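Local coordinates for lipoprotein LPPX (Mycobacterium tuberculosis, PDB 2BYO) that may help carry phthiocerol dimycocerosate lipids from the cell membrane to the outer membrane, holding lipid in a large hydrophobic cavity, at residues D63-K72 / K199-D207; P84-I92 / W100-L109. All blocks are in the same frame, centred on the assembly; numbering follows the deposited sequence.

Contact 1 (D63-K72 / K199-D207). With OAA (oxaloacetate ion), chain L.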
loop_
_atom_site.group_PDB
_atom_site.type_symbol
_atom_site.label_atom_id
_atom_site.label_comp_id
_atom_site.label_asym_id
_atom_site.label_seq_id
_atom_site.Cartn_x
_atom_site.Cartn_y
_atom_site.Cartn_z
ATOM N N ASP A 63 8.432 -4.047 8.005
ATOM C CA ASP A 63 9.599 -3.241 7.663
ATOM C C ASP A 63 10.046 -3.605 6.258
ATOM O O ASP A 63 10.147 -4.782 5.935
ATOM C CB ASP A 63 10.738 -3.502 8.642
ATOM C CG ASP A 63 10.500 -2.869 9.989
ATOM O OD1 ASP A 63 9.694 -1.921 10.097
ATOM O OD2 ASP A 63 11.129 -3.314 10.961
ATOM N N VAL A 64 10.306 -2.588 5.432
ATOM C CA VAL A 64 10.626 -2.790 4.026
ATOM C C VAL A 64 11.957 -2.135 3.699
ATOM O O VAL A 64 12.192 -0.975 4.050
ATOM C CB VAL A 64 9.541 -2.192 3.097
ATOM C CG1 VAL A 64 9.910 -2.413 1.625
ATOM C CG2 VAL A 64 8.179 -2.803 3.391
ATOM N N ARG A 65 12.825 -2.894 3.037
ATOM C CA ARG A 65 14.009 -2.349 2.389
ATOM C C ARG A 65 13.770 -2.362 0.882
ATOM O O ARG A 65 13.381 -3.387 0.323
ATOM C CB ARG A 65 15.251 -3.168 2.728
ATOM C CG ARG A 65 16.539 -2.585 2.175
ATOM C CD ARG A 65 17.674 -3.578 2.339
ATOM N NE ARG A 65 17.448 -4.767 1.518
ATOM C CZ ARG A 65 17.973 -5.966 1.756
ATOM N NH1 ARG A 65 18.768 -6.164 2.807
ATOM N NH2 ARG A 65 17.696 -6.980 0.940
ATOM N N ALA A 66 14.021 -1.226 0.233
ATOM C CA ALA A 66 13.619 -1.033 -1.167
ATOM C C ALA A 66 14.479 -1.807 -2.160
ATOM O O ALA A 66 13.954 -2.362 -3.116
ATOM C CB ALA A 66 13.604 0.458 -1.530
ATOM N N ASN A 67 15.791 -1.836 -1.936
ATOM C CA ASN A 67 16.712 -2.495 -2.867
ATOM C C ASN A 67 17.877 -3.214 -2.196
ATOM O O ASN A 67 18.643 -2.588 -1.465
ATOM C CB ASN A 67 17.252 -1.483 -3.880
ATOM C CG ASN A 67 16.727 -1.735 -5.275
ATOM O OD1 ASN A 67 17.192 -2.651 -5.968
ATOM N ND2 ASN A 67 15.747 -0.932 -5.697
ATOM N N PRO A 68 18.001 -4.539 -2.420
ATOM C CA PRO A 68 17.034 -5.399 -3.107
ATOM C C PRO A 68 15.748 -5.451 -2.291
ATOM O O PRO A 68 15.819 -5.465 -1.070
ATOM C CB PRO A 68 17.711 -6.774 -3.111
ATOM C CG PRO A 68 19.136 -6.517 -2.836
ATOM C CD PRO A 68 19.174 -5.299 -1.969
ATOM N N LEU A 69 14.594 -5.460 -2.953
ATOM C CA LEU A 69 13.315 -5.501 -2.250
ATOM C C LEU A 69 13.285 -6.647 -1.239
ATOM O O LEU A 69 13.490 -7.809 -1.591
ATOM C CB LEU A 69 12.144 -5.645 -3.224
ATOM C CG LEU A 69 10.751 -5.594 -2.577
ATOM C CD1 LEU A 69 10.476 -4.226 -1.984
ATOM C CD2 LEU A 69 9.674 -5.953 -3.584
ATOM N N ALA A 70 13.041 -6.302 0.019
ATOM C CA ALA A 70 12.983 -7.280 1.092
ATOM C C ALA A 70 12.105 -6.733 2.215
ATOM O O ALA A 70 12.039 -5.516 2.429
ATOM C CB ALA A 70 14.378 -7.608 1.593
ATOM N N ALA A 71 11.408 -7.630 2.907
ATOM C CA ALA A 71 10.456 -7.220 3.940
ATOM C C ALA A 71 10.382 -8.256 5.043
ATOM O O ALA A 71 10.530 -9.455 4.795
ATOM C CB ALA A 71 9.098 -6.992 3.344
ATOM N N LYS A 72 10.174 -7.776 6.263
ATOM C CA LYS A 72 10.028 -8.627 7.438
ATOM C C LYS A 72 9.046 -7.945 8.389
ATOM O O LYS A 72 9.130 -6.742 8.616
ATOM C CB LYS A 72 11.374 -8.821 8.130
ATOM C CG LYS A 72 11.371 -9.839 9.275
ATOM C CD LYS A 72 12.770 -9.964 9.880
ATOM C CE LYS A 72 12.796 -10.832 11.153
ATOM N NZ LYS A 72 14.152 -10.837 11.792
ATOM N N LYS A 199 8.396 5.755 9.623
ATOM C CA LYS A 199 9.800 5.332 9.802
ATOM C C LYS A 199 10.623 5.435 8.521
ATOM O O LYS A 199 11.536 4.650 8.275
ATOM C CB LYS A 199 9.879 3.918 10.399
ATOM C CG LYS A 199 9.046 3.760 11.693
ATOM C CD LYS A 199 9.366 2.475 12.428
ATOM C CE LYS A 199 10.614 2.578 13.287
ATOM N NZ LYS A 199 10.390 3.333 14.552
ATOM N N TRP A 200 10.295 6.439 7.718
ATOM C CA TRP A 200 10.951 6.660 6.437
ATOM C C TRP A 200 12.449 6.749 6.637
ATOM O O TRP A 200 12.916 7.564 7.428
ATOM C CB TRP A 200 10.441 7.955 5.799
ATOM C CG TRP A 200 8.940 7.949 5.576
ATOM C CD1 TRP A 200 8.272 7.448 4.490
ATOM C CD2 TRP A 200 7.931 8.471 6.463
ATOM N NE1 TRP A 200 6.906 7.633 4.643
ATOM C CE2 TRP A 200 6.672 8.257 5.839
ATOM C CE3 TRP A 200 7.970 9.108 7.716
ATOM C CZ2 TRP A 200 5.466 8.643 6.431
ATOM C CZ3 TRP A 200 6.768 9.500 8.304
ATOM C CH2 TRP A 200 5.529 9.261 7.657
ATOM N N ASN A 201 13.185 5.891 5.928
ATOM C CA ASN A 201 14.632 5.879 5.943
ATOM C C ASN A 201 15.268 5.600 7.312
ATOM O O ASN A 201 16.454 5.861 7.523
ATOM C CB ASN A 201 15.180 7.157 5.296
ATOM C CG ASN A 201 14.874 7.232 3.807
ATOM O OD1 ASN A 201 14.786 6.210 3.132
ATOM N ND2 ASN A 201 14.732 8.441 3.288
ATOM N N GLU A 202 14.491 5.032 8.232
ATOM C CA GLU A 202 15.048 4.513 9.478
ATOM C C GLU A 202 15.494 3.079 9.194
ATOM O O GLU A 202 14.787 2.337 8.516
ATOM C CB GLU A 202 14.024 4.586 10.613
ATOM C CG GLU A 202 13.620 6.036 10.941
ATOM C CD GLU A 202 12.539 6.165 12.009
ATOM O OE1 GLU A 202 12.370 5.250 12.837
ATOM O OE2 GLU A 202 11.841 7.196 12.016
ATOM N N PRO A 203 16.673 2.692 9.685
ATOM C CA PRO A 203 17.245 1.414 9.283
ATOM C C PRO A 203 16.405 0.208 9.713
ATOM O O PRO A 203 15.698 0.264 10.708
ATOM C CB PRO A 203 18.638 1.419 9.942
ATOM C CG PRO A 203 18.573 2.427 11.014
ATOM C CD PRO A 203 17.534 3.422 10.627
ATOM N N VAL A 204 16.444 -0.850 8.917
ATOM C CA VAL A 204 15.630 -2.042 9.150
ATOM C C VAL A 204 16.529 -3.255 9.060
ATOM O O VAL A 204 17.568 -3.219 8.405
ATOM C CB VAL A 204 14.462 -2.190 8.108
ATOM C CG1 VAL A 204 13.482 -1.045 8.211
ATOM C CG2 VAL A 204 14.982 -2.322 6.661
ATOM N N ASN A 205 16.133 -4.326 9.733
ATOM C CA ASN A 205 16.826 -5.600 9.645
ATOM C C ASN A 205 15.835 -6.593 9.059
ATOM O O ASN A 205 14.880 -6.986 9.731
ATOM C CB ASN A 205 17.300 -6.040 11.029
ATOM C CG ASN A 205 17.966 -7.404 11.016
ATOM O OD1 ASN A 205 18.570 -7.807 10.021
ATOM N ND2 ASN A 205 17.870 -8.119 12.135
ATOM N N VAL A 206 16.034 -6.957 7.795
ATOM C CA VAL A 206 15.070 -7.799 7.076
ATOM C C VAL A 206 15.673 -9.122 6.622
ATOM O O VAL A 206 15.004 -9.899 5.937
ATOM C CB VAL A 206 14.413 -7.049 5.870
ATOM C CG1 VAL A 206 13.506 -5.938 6.371
ATOM C CG2 VAL A 206 15.458 -6.494 4.915
ATOM N N ASP A 207 16.924 -9.374 7.016
ATOM C CA ASP A 207 17.595 -10.650 6.758
ATOM C C ASP A 207 18.799 -10.888 7.685
ATOM O O ASP A 207 19.451 -9.944 8.143
ATOM C CB ASP A 207 18.027 -10.774 5.282
ATOM C CG ASP A 207 18.613 -9.479 4.709
ATOM O OD1 ASP A 207 18.169 -9.074 3.612
ATOM O OD2 ASP A 207 19.516 -8.877 5.332
HETATM O O1 OAA L . 9.367 -12.085 10.803
HETATM O O2 OAA L . 10.823 -13.364 9.839
HETATM O O4 OAA L . 11.198 -13.701 14.418
HETATM O O5 OAA L . 13.083 -13.719 13.312
HETATM O O3 OAA L . 10.911 -16.119 12.831
HETATM C C1 OAA L . 10.055 -13.138 10.802
HETATM C C2 OAA L . 9.916 -14.146 11.929
HETATM C C3 OAA L . 11.215 -14.829 12.347
HETATM C C4 OAA L . 11.870 -14.039 13.417
#

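Contact 2 (P84-I92 / W100-L109). With MLT (D-malate), chain M; OAA (oxaloacetate ion), chain L; LNL (alpha-linolenic acid), chain J.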
loop_
_atom_site.group_PDB
_atom_site.type_symbol
_atom_site.label_atom_id
_atom_site.label_comp_id
_atom_site.label_asym_id
_atom_site.label_seq_id
_atom_site.Cartn_x
_atom_site.Cartn_y
_atom_site.Cartn_z
ATOM N N PRO A 84 4.322 -14.394 11.650
ATOM C CA PRO A 84 5.490 -13.761 11.039
ATOM C C PRO A 84 5.403 -13.749 9.508
ATOM O O PRO A 84 4.907 -14.708 8.910
ATOM C CB PRO A 84 6.654 -14.636 11.510
ATOM C CG PRO A 84 6.127 -15.390 12.695
ATOM C CD PRO A 84 4.682 -15.566 12.464
ATOM N N PHE A 85 5.903 -12.671 8.907
ATOM C CA PHE A 85 5.728 -12.383 7.480
ATOM C C PHE A 85 7.064 -11.959 6.908
ATOM O O PHE A 85 7.774 -11.181 7.530
ATOM C CB PHE A 85 4.707 -11.240 7.288
ATOM C CG PHE A 85 4.631 -10.709 5.870
ATOM C CD1 PHE A 85 3.694 -11.210 4.973
ATOM C CD2 PHE A 85 5.503 -9.730 5.431
ATOM C CE1 PHE A 85 3.625 -10.741 3.667
ATOM C CE2 PHE A 85 5.440 -9.247 4.111
ATOM C CZ PHE A 85 4.499 -9.757 3.234
ATOM N N ARG A 86 7.402 -12.451 5.721
ATOM C CA ARG A 86 8.609 -11.969 5.042
ATOM C C ARG A 86 8.491 -11.952 3.524
ATOM O O ARG A 86 7.695 -12.679 2.931
ATOM C CB ARG A 86 9.855 -12.771 5.462
ATOM C CG ARG A 86 9.851 -14.190 4.969
ATOM C CD ARG A 86 10.956 -15.039 5.578
ATOM N NE ARG A 86 10.972 -16.357 4.944
ATOM C CZ ARG A 86 11.678 -17.410 5.364
ATOM N NH1 ARG A 86 12.437 -17.343 6.455
ATOM N NH2 ARG A 86 11.608 -18.545 4.688
ATOM N N VAL A 87 9.274 -11.066 2.921
ATOM C CA VAL A 87 9.567 -11.107 1.501
ATOM C C VAL A 87 11.084 -11.271 1.372
ATOM O O VAL A 87 11.851 -10.415 1.818
ATOM C CB VAL A 87 9.088 -9.829 0.774
ATOM C CG1 VAL A 87 9.589 -9.815 -0.670
ATOM C CG2 VAL A 87 7.582 -9.739 0.810
ATOM N N GLN A 88 11.500 -12.388 0.784
ATOM C CA GLN A 88 12.903 -12.671 0.530
ATOM C C GLN A 88 13.042 -13.139 -0.906
ATOM O O GLN A 88 12.379 -14.094 -1.315
ATOM C CB GLN A 88 13.409 -13.762 1.476
ATOM C CG GLN A 88 13.531 -13.310 2.922
ATOM C CD GLN A 88 14.241 -14.328 3.805
ATOM O OE1 GLN A 88 14.442 -15.493 3.423
ATOM N NE2 GLN A 88 14.614 -13.892 5.007
ATOM N N GLY A 89 13.903 -12.477 -1.672
ATOM C CA GLY A 89 14.039 -12.787 -3.090
ATOM C C GLY A 89 12.682 -12.644 -3.759
ATOM O O GLY A 89 12.030 -11.609 -3.635
ATOM N N ASP A 90 12.240 -13.699 -4.435
ATOM C CA ASP A 90 10.956 -13.682 -5.132
ATOM C C ASP A 90 9.788 -14.091 -4.223
ATOM O O ASP A 90 8.630 -13.894 -4.575
ATOM C CB ASP A 90 11.034 -14.618 -6.344
ATOM C CG ASP A 90 9.805 -14.539 -7.229
ATOM O OD1 ASP A 90 9.466 -13.432 -7.695
ATOM O OD2 ASP A 90 9.186 -15.596 -7.464
ATOM N N ASN A 91 10.082 -14.637 -3.050
ATOM C CA ASN A 91 9.057 -15.287 -2.239
ATOM C C ASN A 91 8.388 -14.393 -1.210
ATOM O O ASN A 91 9.052 -13.654 -0.494
ATOM C CB ASN A 91 9.653 -16.500 -1.544
ATOM C CG ASN A 91 10.175 -17.517 -2.525
ATOM O OD1 ASN A 91 9.540 -17.790 -3.547
ATOM N ND2 ASN A 91 11.347 -18.071 -2.238
ATOM N N ILE A 92 7.063 -14.482 -1.161
ATOM C CA ILE A 92 6.242 -13.906 -0.099
ATOM C C ILE A 92 5.840 -15.076 0.786
ATOM O O ILE A 92 5.217 -16.019 0.301
ATOM C CB ILE A 92 4.977 -13.237 -0.681
ATOM C CG1 ILE A 92 5.369 -12.065 -1.596
ATOM C CG2 ILE A 92 4.043 -12.766 0.426
ATOM C CD1 ILE A 92 4.232 -11.579 -2.494
ATOM N N TRP A 100 7.644 -22.230 7.728
ATOM C CA TRP A 100 7.414 -21.203 6.716
ATOM C C TRP A 100 6.698 -21.787 5.507
ATOM O O TRP A 100 7.045 -22.854 5.055
ATOM C CB TRP A 100 8.754 -20.606 6.272
ATOM C CG TRP A 100 9.330 -19.714 7.305
ATOM C CD1 TRP A 100 10.300 -20.022 8.217
ATOM C CD2 TRP A 100 8.953 -18.363 7.554
ATOM N NE1 TRP A 100 10.553 -18.931 9.015
ATOM C CE2 TRP A 100 9.734 -17.903 8.631
ATOM C CE3 TRP A 100 8.028 -17.491 6.967
ATOM C CZ2 TRP A 100 9.624 -16.613 9.125
ATOM C CZ3 TRP A 100 7.915 -16.218 7.460
ATOM C CH2 TRP A 100 8.708 -15.783 8.529
ATOM N N SER A 101 5.694 -21.084 4.992
ATOM C CA SER A 101 5.094 -21.441 3.716
ATOM C C SER A 101 5.011 -20.208 2.818
ATOM O O SER A 101 4.834 -19.091 3.298
ATOM C CB SER A 101 3.712 -22.060 3.911
ATOM O OG SER A 101 2.844 -21.142 4.533
ATOM N N ASN A 102 5.153 -20.436 1.516
ATOM C CA ASN A 102 5.081 -19.388 0.507
ATOM C C ASN A 102 3.639 -19.136 0.083
ATOM O O ASN A 102 2.960 -20.051 -0.370
ATOM C CB ASN A 102 5.903 -19.794 -0.724
ATOM C CG ASN A 102 7.393 -19.934 -0.422
ATOM O OD1 ASN A 102 7.953 -19.177 0.368
ATOM N ND2 ASN A 102 8.037 -20.895 -1.062
ATOM N N LEU A 103 3.178 -17.896 0.232
ATOM C CA LEU A 103 1.836 -17.496 -0.221
ATOM C C LEU A 103 1.851 -17.068 -1.678
ATOM O O LEU A 103 0.833 -17.147 -2.383
ATOM C CB LEU A 103 1.292 -16.350 0.629
ATOM C CG LEU A 103 1.082 -16.634 2.116
ATOM C CD1 LEU A 103 0.454 -15.431 2.773
ATOM C CD2 LEU A 103 0.220 -17.864 2.328
ATOM N N GLY A 104 2.996 -16.593 -2.136
ATOM C CA GLY A 104 3.079 -16.123 -3.488
ATOM C C GLY A 104 4.471 -15.750 -3.903
ATOM O O GLY A 104 5.415 -15.810 -3.116
ATOM N N SER A 105 4.564 -15.366 -5.167
ATOM C CA SER A 105 5.806 -15.012 -5.810
ATOM C C SER A 105 5.652 -13.618 -6.391
ATOM O O SER A 105 4.632 -13.307 -7.005
ATOM C CB SER A 105 6.117 -16.014 -6.922
ATOM O OG SER A 105 6.819 -15.397 -7.985
ATOM N N ILE A 106 6.672 -12.791 -6.197
ATOM C CA ILE A 106 6.662 -11.415 -6.679
ATOM C C ILE A 106 6.517 -11.381 -8.197
ATOM O O ILE A 106 5.649 -10.687 -8.731
ATOM C CB ILE A 106 7.946 -10.670 -6.251
ATOM C CG1 ILE A 106 7.935 -10.435 -4.737
ATOM C CG2 ILE A 106 8.069 -9.335 -6.975
ATOM C CD1 ILE A 106 9.268 -9.985 -4.185
ATOM N N SER A 107 7.375 -12.134 -8.880
ATOM C CA SER A 107 7.369 -12.189 -10.342
ATOM C C SER A 107 6.018 -12.658 -10.888
ATOM O O SER A 107 5.515 -12.113 -11.869
ATOM C CB SER A 107 8.489 -13.110 -10.850
ATOM O OG SER A 107 8.360 -14.424 -10.331
ATOM N N GLU A 108 5.429 -13.652 -10.230
ATOM C CA GLU A 108 4.190 -14.255 -10.705
ATOM C C GLU A 108 2.974 -13.365 -10.470
ATOM O O GLU A 108 2.070 -13.326 -11.301
ATOM C CB GLU A 108 4.021 -15.645 -10.094
ATOM C CG GLU A 108 5.122 -16.592 -10.586
ATOM C CD GLU A 108 4.882 -18.041 -10.245
ATOM O OE1 GLU A 108 4.503 -18.325 -9.091
ATOM O OE2 GLU A 108 5.093 -18.896 -11.130
ATOM N N LEU A 109 2.967 -12.635 -9.357
ATOM C CA LEU A 109 1.968 -11.587 -9.135
ATOM C C LEU A 109 2.169 -10.414 -10.103
ATOM O O LEU A 109 1.202 -9.834 -10.586
ATOM C CB LEU A 109 2.010 -11.087 -7.687
ATOM C CG LEU A 109 1.536 -12.066 -6.607
ATOM C CD1 LEU A 109 1.904 -11.532 -5.234
ATOM C CD2 LEU A 109 0.034 -12.323 -6.704
HETATM C C1 MLT M . 2.795 -19.213 -6.263
HETATM O O1 MLT M . 3.394 -18.255 -6.789
HETATM O O2 MLT M . 3.450 -20.024 -5.567
HETATM C C2 MLT M . 1.309 -19.375 -6.446
HETATM O O3 MLT M . 0.888 -19.023 -7.752
HETATM C C3 MLT M . 0.572 -18.569 -5.377
HETATM C C4 MLT M . 0.299 -17.132 -5.769
HETATM O O4 MLT M . 1.202 -16.383 -6.233
HETATM O O5 MLT M . -0.859 -16.670 -5.604
HETATM O O1 OAA L . 9.367 -12.085 10.803
HETATM O O2 OAA L . 10.823 -13.364 9.839
HETATM O O4 OAA L . 11.198 -13.701 14.418
HETATM O O5 OAA L . 13.083 -13.719 13.312
HETATM O O3 OAA L . 10.911 -16.119 12.831
HETATM C C1 OAA L . 10.055 -13.138 10.802
HETATM C C2 OAA L . 9.916 -14.146 11.929
HETATM C C3 OAA L . 11.215 -14.829 12.347
HETATM C C4 OAA L . 11.870 -14.039 13.417
HETATM O O1 LNL J . 10.884 -4.943 -7.117
HETATM C C1 LNL J . 10.018 -5.734 -7.560
HETATM O O2 LNL J . 10.330 -6.820 -8.104
HETATM C C2 LNL J . 8.553 -5.350 -7.423
HETATM C C3 LNL J . 7.667 -6.092 -8.432
HETATM C C4 LNL J . 6.208 -5.623 -8.411
HETATM C C5 LNL J . 5.494 -5.949 -7.094
HETATM C C6 LNL J . 4.212 -6.769 -7.270
HETATM C C7 LNL J . 2.943 -5.923 -7.181
HETATM C C8 LNL J . 1.818 -6.710 -6.513
HETATM C C9 LNL J . 0.468 -5.987 -6.624
HETATM C C10 LNL J . -0.413 -6.026 -5.367
HETATM C C11 LNL J . 0.045 -7.030 -4.326
HETATM C C12 LNL J . -0.688 -8.105 -4.018
HETATM C C13 LNL J . -0.246 -9.120 -2.974
HETATM C C14 LNL J . 0.508 -8.491 -1.798
HETATM C C15 LNL J . -0.003 -8.979 -0.440
HETATM C C16 LNL J . 0.950 -8.546 0.675
HETATM C C17 LNL J . 0.241 -7.919 1.880
HETATM C C18 LNL J . 1.170 -7.026 2.687
#

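Contact 1 (D63-K72 / K199-D207)
Asp63 opens the contact with CB 3.7 Å from CG1 of Val204, the side chains lying alongside, ends pointing opposite ways; its OD1 is taken up by a zinc ion that His42 also binds. Val64, next along, sends its side chain to the other side of the hairpin, where it meets a bound alpha-linolenic acid. Arg65 is the polar centre. Its CB sits against CG2 of Val204, and a bend at chi3 (66°) turns the guanidinium back to grip Pro68 O side-on, with NE and NH2 each 3.1 Å from that oxygen, which lies in the guanidinium plane. One guanidinium face takes Val206 CG2, while NH1 forms a salt bridge to OD1 of the poorly ordered Asp207 at 3.1 Å, its hydrogen bond bent (131°) and weak. Further on, Ala70 CB meets Val206 CG2 at 3.7 Å. The other Val206 methyl, CG1, lies by Asp63 O and Lys72 N, over the backbone of the paired strands. Lys72 runs fully extended past Asn205 O, and its NZ reaches oxaloacetate O5 in a weak bond. The C-terminal tail is thus held on the outer face of this hairpin mainly by two valines, with a charge pair adding a looser tie at the chain end.

Contact 2 (P84-I92 / W100-L109)
Arg86 and Trp100 form the aromatic part of the contact: the guanidinium lies flat on the indole, planes 6° apart, with CZ 3.7 Å from the centroid of the five-membered ring, a cation-pi stack. Arg86 CD covers the six-membered ring in a CH-pi contact, while Gln88 OE1 sits over the opposite guanidinium face. Pro84 CB meets Trp100 CH2 at 3.8 Å, and oxaloacetate lies at the indole edge.

The backbone bonds belong to the hairpin of strands 91-96 and 99-105. Ile92 N donates to Gly104 O (2.9 Å). Leu103 and Gly104 both face Ile92, a classic beta bulge, and both N-H groups bond to Ile92 O, that of Gly104 weakly. Beyond it, Ile106 N donates to Asp90 O at 2.8 Å.

The Asp90 carboxylate, its CG anti to the backbone N (chi1 -173°), reaches the start of helix 106-112. OD1 takes Ser107 N through its syn lone pair, 2.7 Å, and OD2 approaches the N-cap Ser105, whose OG accepts from Glu108 N.

Apolar contacts line the lipid side. Ile106 CD1 presses on Val87 CG1 at 3.5 Å, and Ile92 CD1 meets Leu109 CD1 at 3.6 Å, while Ile106 CG2 and Leu109 CD1 also touch one of the two bound alpha-linolenic acids.

The chemistry divides by place: the stack reaches across strand 91-96 to join strands 83-88 and 99-105 beside oxaloacetate, whereas at the helix start a carboxylate accepts the N-H of Ser107, where the helix dipole would probably favour its negative charge.

Overall arrangement
Contacts 1 and 2 have centres about 15 Å apart on one antiparallel sheet, whose strands 70-77 and 83-88 are neighbours. The seam between them is direct: Ala71 O lies 2.8 Å from Val87 N, a probable hydrogen bond, and Leu69 CD2 packs 4.1 Å from Ile106 CD1. Oxaloacetate is shared, touched by Lys72 from 63-72 and by Pro84 and Trp100 from contact 2. Both also border the lipid cavity of the U-shaped half-barrel: Leu69, Ile106 and Leu109 belong to the pocket of one alpha-linolenic acid, and Val87 to that of another. Contact 1 adds the C-terminal tail outside, whereas contact 2 joins the edge strand 99-105 and the helix 106-112 to strands 83-88 and 91-96.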